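PDB 3G0O: 3-hydroxyisobutyrate dehydrogenase from Salmonella typhimurium, which probably catalyses the oxidation of L-threonate to 2-dehydro-L-erythronate, with NAD(+) as the preferred cosubstrate over NADP(+). Local coordinates for residues Y166-S169 / G173-S176; A196-A201 / A288-F293; V209-V214 / M223-M228. All blocks are in the same frame, centred on the assembly; numbering follows the deposited sequence.

From the N terminus, strand 162-169, an outermost strand of the nucleotide-binding sheet, leads into helix 174-202, and interaction 1 closes the short turn between them. Near the far end of this helix, interaction 2 opens at 196-201 and closes only at 288-293, the end of the modelled chain. Within that large loop lies interaction 3, which closes the hairpin of helices 207-214 and 222-232. Interactions 1 and 2 thus use the long helix itself, while interaction 3 packs against it. Interactions 2 and 3 touch through Met197 and Met228, whereas interaction 1 is remote within the chain. Across the dimer, however, Ile168 packs on Val209 of the second subunit, bringing interactions 1 and 3 together.

Interaction 1 (Y166-S169 / G173-S176); sequences YRIS and GAGS
Ile168 and Ser169 meet Ala174 without any ring or other flat side chain between them; the flat groups of 166-169 serve other neighbours. The Tyr166 ring packs on His216 of the second subunit, and Arg167 makes a cation-pi contact with Phe151 and a salt bridge to Glu148. What remains for the turn is small: one methyl met by an isoleucine branch and a serine hydroxyl, with 136 Å² buried in all.

The contact centres on the methyl of Ala174. On one side Ile168 CG2 lies 3.6 Å from Ala174 CB, the methyl branch being placed opposite the backbone N while CG1 stands beside that N (chi1 -47°). The other branch turns to the next residue, with Ile168 CG1 4.3 Å from Gly175 CA. Here strand and helix backbones come nearest each other, 6.0 Å between Ile168 CA and Gly175 CA. Ser169 approaches the alanine methyl with its hydroxyl: Ser169 OG is 3.3 Å from Ala174 CB. That oxygen also hydrogen-bonds the backbone N of Thr171 within the connecting turn.

Gly173 takes the N-cap position, with a positive phi of 126°. Asp125 grips the start of the helix with both carboxylate oxygens, OD2 bonded to Gly173 N and OD1 to Ser176 OG, while Ser145 OG of strand 140-145 accepts the N-H of Gly175.

Lys179, the predicted active-site residue, lies one turn beyond Gly175 on the same helix. The arrangement is a strand-turn-helix junction, in which the edge strand of the Rossmann-type domain passes directly into the long helix that begins the C-terminal domain, as in the 3-hydroxyisobutyrate dehydrogenase family.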
ATOM      1  N   TYR A 166     -19.190   7.226  -0.732  1.00 18.87           N
ATOM      2  CA  TYR A 166     -18.733   8.483  -1.305  1.00 19.67           C
ATOM      3  C   TYR A 166     -19.588   8.822  -2.518  1.00 20.09           C
ATOM      4  O   TYR A 166     -19.573   8.106  -3.517  1.00 19.78           O
ATOM      5  CB  TYR A 166     -17.256   8.365  -1.708  1.00 17.48           C
ATOM      6  CG  TYR A 166     -16.351   8.083  -0.532  1.00 18.08           C
ATOM      7  CD1 TYR A 166     -15.960   9.104   0.335  1.00 19.17           C
ATOM      8  CD2 TYR A 166     -15.949   6.782  -0.235  1.00 17.44           C
ATOM      9  CE1 TYR A 166     -15.199   8.835   1.469  1.00 19.71           C
ATOM     10  CE2 TYR A 166     -15.188   6.503   0.901  1.00 21.29           C
ATOM     11  CZ  TYR A 166     -14.821   7.532   1.746  1.00 21.64           C
ATOM     12  OH  TYR A 166     -14.097   7.257   2.881  1.00 21.96           O
ATOM     13  N   ARG A 167     -20.352   9.906  -2.413  1.00 20.69           N
ATOM     14  CA  ARG A 167     -21.210  10.354  -3.506  1.00 21.59           C
ATOM     15  C   ARG A 167     -20.351  11.248  -4.384  1.00 21.44           C
ATOM     16  O   ARG A 167     -20.106  12.415  -4.058  1.00 20.62           O
ATOM     17  CB  ARG A 167     -22.417  11.126  -2.954  1.00 24.09           C
ATOM     18  CG  ARG A 167     -23.284  10.284  -2.026  1.00 28.03           C
ATOM     19  CD  ARG A 167     -24.458  11.056  -1.421  1.00 30.57           C
ATOM     20  NE  ARG A 167     -25.403  11.545  -2.424  1.00 30.81           N
ATOM     21  CZ  ARG A 167     -26.686  11.800  -2.178  1.00 31.36           C
ATOM     22  NH1 ARG A 167     -27.178  11.606  -0.961  1.00 31.88           N
ATOM     23  NH2 ARG A 167     -27.478  12.252  -3.145  1.00 27.82           N
ATOM     24  N   ILE A 168     -19.885  10.676  -5.489  1.00 19.65           N
ATOM     25  CA  ILE A 168     -19.010  11.365  -6.429  1.00 20.06           C
ATOM     26  C   ILE A 168     -19.727  12.439  -7.236  1.00 20.64           C
ATOM     27  O   ILE A 168     -19.241  13.564  -7.354  1.00 20.29           O
ATOM     28  CB  ILE A 168     -18.357  10.352  -7.397  1.00 19.88           C
ATOM     29  CG1 ILE A 168     -17.808   9.157  -6.607  1.00 19.01           C
ATOM     30  CG2 ILE A 168     -17.245  11.028  -8.189  1.00 18.11           C
ATOM     31  CD1 ILE A 168     -16.809   9.518  -5.525  1.00 17.91           C
ATOM     32  N   SER A 169     -20.877  12.091  -7.803  1.00 20.93           N
ATOM     33  CA  SER A 169     -21.660  13.048  -8.581  1.00 21.61           C
ATOM     34  C   SER A 169     -23.123  12.649  -8.548  1.00 21.53           C
ATOM     35  O   SER A 169     -23.488  11.631  -7.949  1.00 21.27           O
ATOM     36  CB  SER A 169     -21.179  13.110 -10.036  1.00 19.62           C
ATOM     37  OG  SER A 169     -21.614  11.985 -10.780  1.00 21.44           O
ATOM     38  N   GLY A 173     -21.755   7.319 -13.973  1.00 18.58           N
ATOM     39  CA  GLY A 173     -20.533   7.471 -14.738  1.00 17.96           C
ATOM     40  C   GLY A 173     -19.323   7.821 -13.898  1.00 17.88           C
ATOM     41  O   GLY A 173     -18.275   7.185 -14.011  1.00 17.95           O
ATOM     42  N   ALA A 174     -19.467   8.836 -13.052  1.00 17.36           N
ATOM     43  CA  ALA A 174     -18.372   9.281 -12.200  1.00 16.45           C
ATOM     44  C   ALA A 174     -17.923   8.198 -11.227  1.00 17.48           C
ATOM     45  O   ALA A 174     -16.732   8.053 -10.955  1.00 12.72           O
ATOM     46  CB  ALA A 174     -18.775  10.533 -11.439  1.00 17.11           C
ATOM     47  N   GLY A 175     -18.883   7.445 -10.699  1.00 15.36           N
ATOM     48  CA  GLY A 175     -18.545   6.381  -9.779  1.00 15.12           C
ATOM     49  C   GLY A 175     -17.621   5.374 -10.441  1.00 15.35           C
ATOM     50  O   GLY A 175     -16.617   4.972  -9.853  1.00 14.90           O
ATOM     51  N   SER A 176     -17.946   4.966 -11.665  1.00 12.77           N
ATOM     52  CA  SER A 176     -17.111   3.999 -12.373  1.00 14.66           C
ATOM     53  C   SER A 176     -15.735   4.570 -12.704  1.00 14.11           C
ATOM     54  O   SER A 176     -14.750   3.833 -12.744  1.00 15.83           O
ATOM     55  CB  SER A 176     -17.798   3.520 -13.654  1.00 14.95           C
ATOM     56  OG  SER A 176     -18.880   2.646 -13.363  1.00 17.42           O
TER

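Interaction 2 (A196-A201 / A288-F293); sequences AMALAA and AVIKIF
Ala198 is the small residue against which Ile290 and Phe293 both close. Its methyl meets Phe293 at CB, with Ala198 CB 3.7 Å from Phe293 CB, and also touches the near ring atoms CG and CD2, the ring standing oblique to it. Alongside, Ile290 CG1 lies 3.9 Å from Ala198 CB. The isoleucine is fully extended, CG1 opposite the backbone N (chi1 -167°), and this carries CD1 to the helix backbone. There Ile290 CD1 rests 3.9 Å from Ala198 N and 4.0 Å from Met197 CB. Beyond CB the selenomethionine bends off, so Met197 contributes its base to this contact and its selenium to another.

The second shell is the backbone of 288-293. Its 3-10 turns put residues three apart on one side, and Phe293 N donates to Ile290 O at 3.2 Å, so the two side chains that face Ala198 belong to one turn. The same carbonyl oxygen lies at the edge of the Phe293 ring, in its plane. Lys291, whose CB points away from the helix, forms a salt bridge to Glu284.

This last modelled segment thus lies along the C-terminal end of helix 174-202, with Val231 of helix 222-232 against Ile290 and Met272 of helix 264-281 against Phe293. Phe261 of the second subunit covers Ala198 and meets the Phe293 ring, planes nearly parallel, making the end of the modelled chain part of the dimer interface.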
ATOM      1  N   ALA A 196       8.732  -7.408  -5.736  1.00 13.87           N
ATOM      2  CA  ALA A 196       9.568  -7.327  -4.540  1.00 15.15           C
ATOM      3  C   ALA A 196       9.814  -8.683  -3.877  1.00 14.39           C
ATOM      4  O   ALA A 196      10.925  -8.968  -3.431  1.00 13.20           O
ATOM      5  CB  ALA A 196       8.945  -6.366  -3.539  1.00 13.09           C
HETATM    6  N   MSE A 197       8.785  -9.522  -3.818  1.00 13.42           N
HETATM    7  CA  MSE A 197       8.940 -10.836  -3.195  1.00 14.43           C
HETATM    8  C   MSE A 197       9.781 -11.769  -4.059  1.00 13.44           C
HETATM    9  O   MSE A 197      10.548 -12.565  -3.541  1.00 14.02           O
HETATM   10  CB  MSE A 197       7.570 -11.461  -2.903  1.00 13.45           C
HETATM   11  CG  MSE A 197       6.808 -10.754  -1.792  1.00 14.93           C
HETATM   12 SE   MSE A 197       7.690 -10.903  -0.041  1.00 27.50          SE
HETATM   13  CE  MSE A 197       6.586 -12.300   0.699  1.00 22.86           C
ATOM     14  N   ALA A 198       9.639 -11.669  -5.380  1.00 12.30           N
ATOM     15  CA  ALA A 198      10.434 -12.509  -6.265  1.00 12.42           C
ATOM     16  C   ALA A 198      11.902 -12.101  -6.106  1.00 12.60           C
ATOM     17  O   ALA A 198      12.793 -12.947  -6.095  1.00 10.98           O
ATOM     18  CB  ALA A 198       9.983 -12.333  -7.720  1.00 11.31           C
ATOM     19  N   LEU A 199      12.156 -10.800  -5.995  1.00 12.09           N
ATOM     20  CA  LEU A 199      13.524 -10.327  -5.808  1.00 13.10           C
ATOM     21  C   LEU A 199      14.051 -10.830  -4.462  1.00 12.97           C
ATOM     22  O   LEU A 199      15.207 -11.226  -4.350  1.00 10.39           O
ATOM     23  CB  LEU A 199      13.588  -8.796  -5.828  1.00 11.02           C
ATOM     24  CG  LEU A 199      14.954  -8.206  -5.445  1.00 11.54           C
ATOM     25  CD1 LEU A 199      16.019  -8.672  -6.432  1.00  9.87           C
ATOM     26  CD2 LEU A 199      14.870  -6.681  -5.418  1.00 11.85           C
ATOM     27  N   ALA A 200      13.193 -10.801  -3.446  1.00 13.25           N
ATOM     28  CA  ALA A 200      13.567 -11.261  -2.112  1.00 15.06           C
ATOM     29  C   ALA A 200      13.982 -12.723  -2.177  1.00 14.68           C
ATOM     30  O   ALA A 200      14.977 -13.122  -1.572  1.00 16.30           O
ATOM     31  CB  ALA A 200      12.397 -11.094  -1.152  1.00 13.29           C
ATOM     32  N   ALA A 201      13.217 -13.515  -2.918  1.00 14.81           N
ATOM     33  CA  ALA A 201      13.511 -14.936  -3.064  1.00 15.82           C
ATOM     34  C   ALA A 201      14.859 -15.101  -3.756  1.00 17.27           C
ATOM     35  O   ALA A 201      15.703 -15.885  -3.320  1.00 17.70           O
ATOM     36  CB  ALA A 201      12.415 -15.620  -3.875  1.00 16.00           C
ATOM     37  N   ALA A 288      -0.462 -14.804  -8.661  1.00 13.71           N
ATOM     38  CA  ALA A 288       0.337 -15.665  -9.535  1.00 14.12           C
ATOM     39  C   ALA A 288       1.120 -14.859 -10.567  1.00 14.95           C
ATOM     40  O   ALA A 288       1.927 -15.416 -11.315  1.00 15.51           O
ATOM     41  CB  ALA A 288      -0.552 -16.691 -10.237  1.00 13.98           C
ATOM     42  N   VAL A 289       0.886 -13.551 -10.614  1.00 13.00           N
ATOM     43  CA  VAL A 289       1.625 -12.706 -11.543  1.00 13.83           C
ATOM     44  C   VAL A 289       3.116 -12.825 -11.192  1.00 14.52           C
ATOM     45  O   VAL A 289       3.990 -12.591 -12.030  1.00 16.15           O
ATOM     46  CB  VAL A 289       1.183 -11.221 -11.435  1.00 12.77           C
ATOM     47  CG1 VAL A 289       1.482 -10.679 -10.042  1.00 14.22           C
ATOM     48  CG2 VAL A 289       1.888 -10.391 -12.503  1.00 15.52           C
ATOM     49  N   ILE A 290       3.397 -13.204  -9.946  1.00 13.79           N
ATOM     50  CA  ILE A 290       4.773 -13.363  -9.490  1.00 12.83           C
ATOM     51  C   ILE A 290       5.489 -14.465 -10.285  1.00 14.36           C
ATOM     52  O   ILE A 290       6.716 -14.490 -10.369  1.00 13.96           O
ATOM     53  CB  ILE A 290       4.822 -13.718  -7.977  1.00 13.89           C
ATOM     54  CG1 ILE A 290       6.252 -13.561  -7.456  1.00 13.94           C
ATOM     55  CG2 ILE A 290       4.347 -15.157  -7.756  1.00 15.81           C
ATOM     56  CD1 ILE A 290       6.381 -13.702  -5.943  1.00 13.74           C
ATOM     57  N   LYS A 291       4.718 -15.367 -10.882  1.00 14.57           N
ATOM     58  CA  LYS A 291       5.302 -16.464 -11.643  1.00 16.63           C
ATOM     59  C   LYS A 291       6.018 -16.056 -12.933  1.00 16.22           C
ATOM     60  O   LYS A 291       6.773 -16.849 -13.498  1.00 16.53           O
ATOM     61  CB  LYS A 291       4.228 -17.517 -11.940  1.00 16.61           C
ATOM     62  CG  LYS A 291       3.730 -18.215 -10.681  1.00 18.12           C
ATOM     63  CD  LYS A 291       2.695 -19.287 -10.985  1.00 17.83           C
ATOM     64  CE  LYS A 291       2.286 -20.023  -9.713  1.00 20.18           C
ATOM     65  NZ  LYS A 291       1.299 -21.107  -9.975  1.00 18.89           N
ATOM     66  N   ILE A 292       5.800 -14.831 -13.408  1.00 15.15           N
ATOM     67  CA  ILE A 292       6.482 -14.399 -14.629  1.00 15.67           C
ATOM     68  C   ILE A 292       7.979 -14.224 -14.367  1.00 15.90           C
ATOM     69  O   ILE A 292       8.781 -14.124 -15.296  1.00 14.70           O
ATOM     70  CB  ILE A 292       5.904 -13.071 -15.176  1.00 15.72           C
ATOM     71  CG1 ILE A 292       6.152 -11.931 -14.189  1.00 15.81           C
ATOM     72  CG2 ILE A 292       4.413 -13.234 -15.446  1.00 16.46           C
ATOM     73  CD1 ILE A 292       5.692 -10.573 -14.707  1.00 17.63           C
ATOM     74  N   PHE A 293       8.343 -14.205 -13.089  1.00 15.90           N
ATOM     75  CA  PHE A 293       9.731 -14.043 -12.673  1.00 18.06           C
ATOM     76  C   PHE A 293      10.440 -15.391 -12.581  1.00 20.32           C
ATOM     77  O   PHE A 293      11.672 -15.426 -12.777  1.00 23.40           O
ATOM     78  CB  PHE A 293       9.787 -13.316 -11.323  1.00 16.67           C
ATOM     79  CG  PHE A 293       9.385 -11.868 -11.403  1.00 15.09           C
ATOM     80  CD1 PHE A 293      10.264 -10.918 -11.923  1.00 15.31           C
ATOM     81  CD2 PHE A 293       8.120 -11.457 -10.996  1.00 14.09           C
ATOM     82  CE1 PHE A 293       9.886  -9.572 -12.034  1.00 14.45           C
ATOM     83  CE2 PHE A 293       7.733 -10.118 -11.101  1.00 12.46           C
ATOM     84  CZ  PHE A 293       8.620  -9.176 -11.625  1.00 14.82           C
TER

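Interaction 3 (V209-V214 / M223-M228); sequences VMYDVV and MFENRM
Val214 and Phe224 form the apolar centre of this helical hairpin. Val214 CG1 sits over the middle of the Phe224 ring, 3.6 Å from its centroid and close to the normal, a CH-pi contact. The opposite face receives Met228 CG nearer the rim, so the ring is sandwiched between a branch of the partner helix and a side chain one turn along its own.

Tyr211 extends the core outward. With CG opposite the backbone N (chi1 -180°), its ring reaches over toward the second helix. It lies nearly parallel to Phe224 but slid past it, the ring centroids 5.8 Å apart with scarcely any overlap, and the touching atoms are Tyr211 CD1 and Phe224 CE2 at 3.7 Å. Met228 CB comes up at the edge of the tyrosine ring, 3.8 Å from Tyr211 CD1.

At the rim the phenol becomes polar. Tyr211 OH donates a short hydrogen bond of 2.6 Å to Glu225 O, in the carbonyl plane and on a lone pair (C=O...O angle 129°), pinning the ring to the helix backbone. Water 1 donates to Tyr211 OH at 3.0 Å and, weakly, to Glu225 OE2. The glutamate chain crosses the end of the phenol at about a right angle, with Glu225 CG 3.4 Å from Tyr211 OH; its stronger polar partner is Asn220, which bonds OE1.

The axes of the two short segments, 10.5 Å apart at closest approach, run nearly antiparallel (154°). Helix 174-202 lies against the hairpin through Ala193, which touches Phe224 and Met228, and through Met197. Leu185 of the second subunit packs on Val214 and Phe224, while Tyr166 of that subunit covers Asp212 and Val213 of helix 207-214.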
ATOM      1  N   VAL A 209       9.725 -13.997   6.358  1.00 18.90           N
ATOM      2  CA  VAL A 209      10.431 -12.919   7.044  1.00 18.52           C
ATOM      3  C   VAL A 209      10.231 -11.603   6.287  1.00 18.43           C
ATOM      4  O   VAL A 209       9.970 -10.562   6.884  1.00 17.05           O
ATOM      5  CB  VAL A 209      11.947 -13.207   7.132  1.00 20.36           C
ATOM      6  CG1 VAL A 209      12.667 -12.020   7.748  1.00 21.67           C
ATOM      7  CG2 VAL A 209      12.191 -14.469   7.956  1.00 22.39           C
HETATM    8  N   MSE A 210      10.363 -11.658   4.966  1.00 16.77           N
HETATM    9  CA  MSE A 210      10.189 -10.460   4.157  1.00 15.77           C
HETATM   10  C   MSE A 210       8.764  -9.938   4.327  1.00 15.66           C
HETATM   11  O   MSE A 210       8.543  -8.728   4.419  1.00 13.99           O
HETATM   12  CB  MSE A 210      10.474 -10.755   2.681  1.00 17.19           C
HETATM   13  CG  MSE A 210      10.663  -9.505   1.814  1.00 18.85           C
HETATM   14 SE   MSE A 210      12.289  -8.507   2.240  1.00 26.31          SE
HETATM   15  CE  MSE A 210      11.548  -6.727   2.472  1.00 19.20           C
ATOM     16  N   TYR A 211       7.802 -10.855   4.385  1.00 14.67           N
ATOM     17  CA  TYR A 211       6.400 -10.491   4.553  1.00 15.13           C
ATOM     18  C   TYR A 211       6.167  -9.754   5.874  1.00 15.77           C
ATOM     19  O   TYR A 211       5.539  -8.698   5.899  1.00 13.90           O
ATOM     20  CB  TYR A 211       5.517 -11.739   4.515  1.00 16.21           C
ATOM     21  CG  TYR A 211       4.043 -11.439   4.679  1.00 17.31           C
ATOM     22  CD1 TYR A 211       3.259 -11.067   3.589  1.00 16.58           C
ATOM     23  CD2 TYR A 211       3.433 -11.528   5.930  1.00 17.35           C
ATOM     24  CE1 TYR A 211       1.904 -10.797   3.740  1.00 16.41           C
ATOM     25  CE2 TYR A 211       2.086 -11.258   6.092  1.00 16.53           C
ATOM     26  CZ  TYR A 211       1.325 -10.896   4.994  1.00 16.69           C
ATOM     27  OH  TYR A 211      -0.015 -10.647   5.151  1.00 16.70           O
ATOM     28  N   ASP A 212       6.675 -10.314   6.970  1.00 15.29           N
ATOM     29  CA  ASP A 212       6.506  -9.687   8.279  1.00 16.61           C
ATOM     30  C   ASP A 212       7.106  -8.287   8.330  1.00 15.76           C
ATOM     31  O   ASP A 212       6.506  -7.374   8.883  1.00 16.30           O
ATOM     32  CB  ASP A 212       7.131 -10.546   9.386  1.00 19.49           C
ATOM     33  CG  ASP A 212       6.410 -11.863   9.579  1.00 23.56           C
ATOM     34  OD1 ASP A 212       5.177 -11.904   9.378  1.00 24.32           O
ATOM     35  OD2 ASP A 212       7.071 -12.856   9.947  1.00 25.72           O
ATOM     36  N   VAL A 213       8.293  -8.121   7.755  1.00 15.89           N
ATOM     37  CA  VAL A 213       8.946  -6.817   7.757  1.00 14.78           C
ATOM     38  C   VAL A 213       8.104  -5.791   7.013  1.00 14.33           C
ATOM     39  O   VAL A 213       7.771  -4.739   7.559  1.00 12.14           O
ATOM     40  CB  VAL A 213      10.343  -6.885   7.091  1.00 14.76           C
ATOM     41  CG1 VAL A 213      10.884  -5.476   6.838  1.00 13.25           C
ATOM     42  CG2 VAL A 213      11.301  -7.677   7.964  1.00 13.03           C
ATOM     43  N   VAL A 214       7.754  -6.095   5.768  1.00 11.90           N
ATOM     44  CA  VAL A 214       6.968  -5.161   4.979  1.00 12.92           C
ATOM     45  C   VAL A 214       5.646  -4.791   5.640  1.00 13.56           C
ATOM     46  O   VAL A 214       5.294  -3.614   5.712  1.00 13.48           O
ATOM     47  CB  VAL A 214       6.671  -5.711   3.566  1.00 10.75           C
ATOM     48  CG1 VAL A 214       5.716  -4.773   2.839  1.00 10.94           C
ATOM     49  CG2 VAL A 214       7.970  -5.855   2.779  1.00 13.45           C
HETATM   50  N   MSE A 223      -2.887  -4.486  -0.692  1.00 13.01           N
HETATM   51  CA  MSE A 223      -2.716  -5.618  -1.597  1.00 13.61           C
HETATM   52  C   MSE A 223      -1.503  -6.478  -1.266  1.00 15.32           C
HETATM   53  O   MSE A 223      -1.545  -7.695  -1.428  1.00 13.34           O
HETATM   54  CB  MSE A 223      -2.649  -5.138  -3.052  1.00 14.03           C
HETATM   55  CG  MSE A 223      -4.014  -4.757  -3.600  1.00 15.93           C
HETATM   56 SE   MSE A 223      -5.267  -6.263  -3.524  1.00 25.34          SE
HETATM   57  CE  MSE A 223      -6.635  -5.554  -4.699  1.00 20.88           C
ATOM     58  N   PHE A 224      -0.416  -5.862  -0.813  1.00 11.97           N
ATOM     59  CA  PHE A 224       0.756  -6.644  -0.449  1.00 13.40           C
ATOM     60  C   PHE A 224       0.365  -7.564   0.707  1.00 14.93           C
ATOM     61  O   PHE A 224       0.561  -8.779   0.652  1.00  9.47           O
ATOM     62  CB  PHE A 224       1.912  -5.748   0.017  1.00 13.95           C
ATOM     63  CG  PHE A 224       3.139  -6.518   0.434  1.00 13.27           C
ATOM     64  CD1 PHE A 224       4.198  -6.707  -0.454  1.00 13.29           C
ATOM     65  CD2 PHE A 224       3.203  -7.121   1.688  1.00 13.54           C
ATOM     66  CE1 PHE A 224       5.303  -7.489  -0.100  1.00 14.41           C
ATOM     67  CE2 PHE A 224       4.299  -7.905   2.052  1.00 13.42           C
ATOM     68  CZ  PHE A 224       5.352  -8.091   1.155  1.00 14.29           C
ATOM     69  N   GLU A 225      -0.200  -6.971   1.752  1.00 14.45           N
ATOM     70  CA  GLU A 225      -0.579  -7.741   2.927  1.00 16.41           C
ATOM     71  C   GLU A 225      -1.567  -8.859   2.616  1.00 16.42           C
ATOM     72  O   GLU A 225      -1.443  -9.966   3.139  1.00 17.93           O
ATOM     73  CB  GLU A 225      -1.153  -6.824   4.014  1.00 17.44           C
ATOM     74  CG  GLU A 225      -1.197  -7.494   5.378  1.00 19.74           C
ATOM     75  CD  GLU A 225      -1.481  -6.533   6.516  1.00 23.01           C
ATOM     76  OE1 GLU A 225      -1.084  -5.355   6.430  1.00 20.64           O
ATOM     77  OE2 GLU A 225      -2.087  -6.962   7.515  1.00 25.32           O
ATOM     78  N   ASN A 226      -2.534  -8.585   1.749  1.00 17.13           N
ATOM     79  CA  ASN A 226      -3.529  -9.594   1.407  1.00 17.48           C
ATOM     80  C   ASN A 226      -3.032 -10.665   0.442  1.00 17.64           C
ATOM     81  O   ASN A 226      -3.136 -11.860   0.727  1.00 17.04           O
ATOM     82  CB  ASN A 226      -4.772  -8.925   0.822  1.00 17.97           C
ATOM     83  CG  ASN A 226      -5.881  -9.916   0.537  1.00 18.41           C
ATOM     84  OD1 ASN A 226      -5.969 -10.479  -0.557  1.00 18.75           O
ATOM     85  ND2 ASN A 226      -6.729 -10.147   1.530  1.00 19.64           N
ATOM     86  N   ARG A 227      -2.473 -10.237  -0.687  1.00 17.27           N
ATOM     87  CA  ARG A 227      -2.000 -11.165  -1.708  1.00 18.09           C
ATOM     88  C   ARG A 227      -0.698 -11.912  -1.412  1.00 17.81           C
ATOM     89  O   ARG A 227      -0.566 -13.092  -1.751  1.00 17.57           O
ATOM     90  CB  ARG A 227      -1.877 -10.417  -3.042  1.00 18.91           C
ATOM     91  CG  ARG A 227      -3.161  -9.701  -3.474  1.00 20.52           C
ATOM     92  CD  ARG A 227      -4.313 -10.674  -3.578  1.00 20.86           C
ATOM     93  NE  ARG A 227      -5.308 -10.249  -4.560  1.00 19.12           N
ATOM     94  CZ  ARG A 227      -6.420  -9.576  -4.282  1.00 16.90           C
ATOM     95  NH1 ARG A 227      -6.711  -9.230  -3.034  1.00 17.51           N
ATOM     96  NH2 ARG A 227      -7.246  -9.251  -5.264  1.00 15.20           N
HETATM   97  N   MSE A 228       0.264 -11.253  -0.776  1.00 16.38           N
HETATM   98  CA  MSE A 228       1.523 -11.939  -0.520  1.00 18.95           C
HETATM   99  C   MSE A 228       1.447 -13.059   0.517  1.00 19.13           C
HETATM  100  O   MSE A 228       2.390 -13.834   0.667  1.00 19.72           O
HETATM  101  CB  MSE A 228       2.627 -10.938  -0.176  1.00 18.02           C
HETATM  102  CG  MSE A 228       3.028 -10.042  -1.355  1.00 19.15           C
HETATM  103 SE   MSE A 228       3.518 -10.984  -3.007  1.00 26.08          SE
HETATM  104  CE  MSE A 228       1.780 -10.990  -3.892  1.00 20.24           C
TER
HETATM  105  O   HOH W   1      -0.909 -10.047   7.982  1.00 37.70           O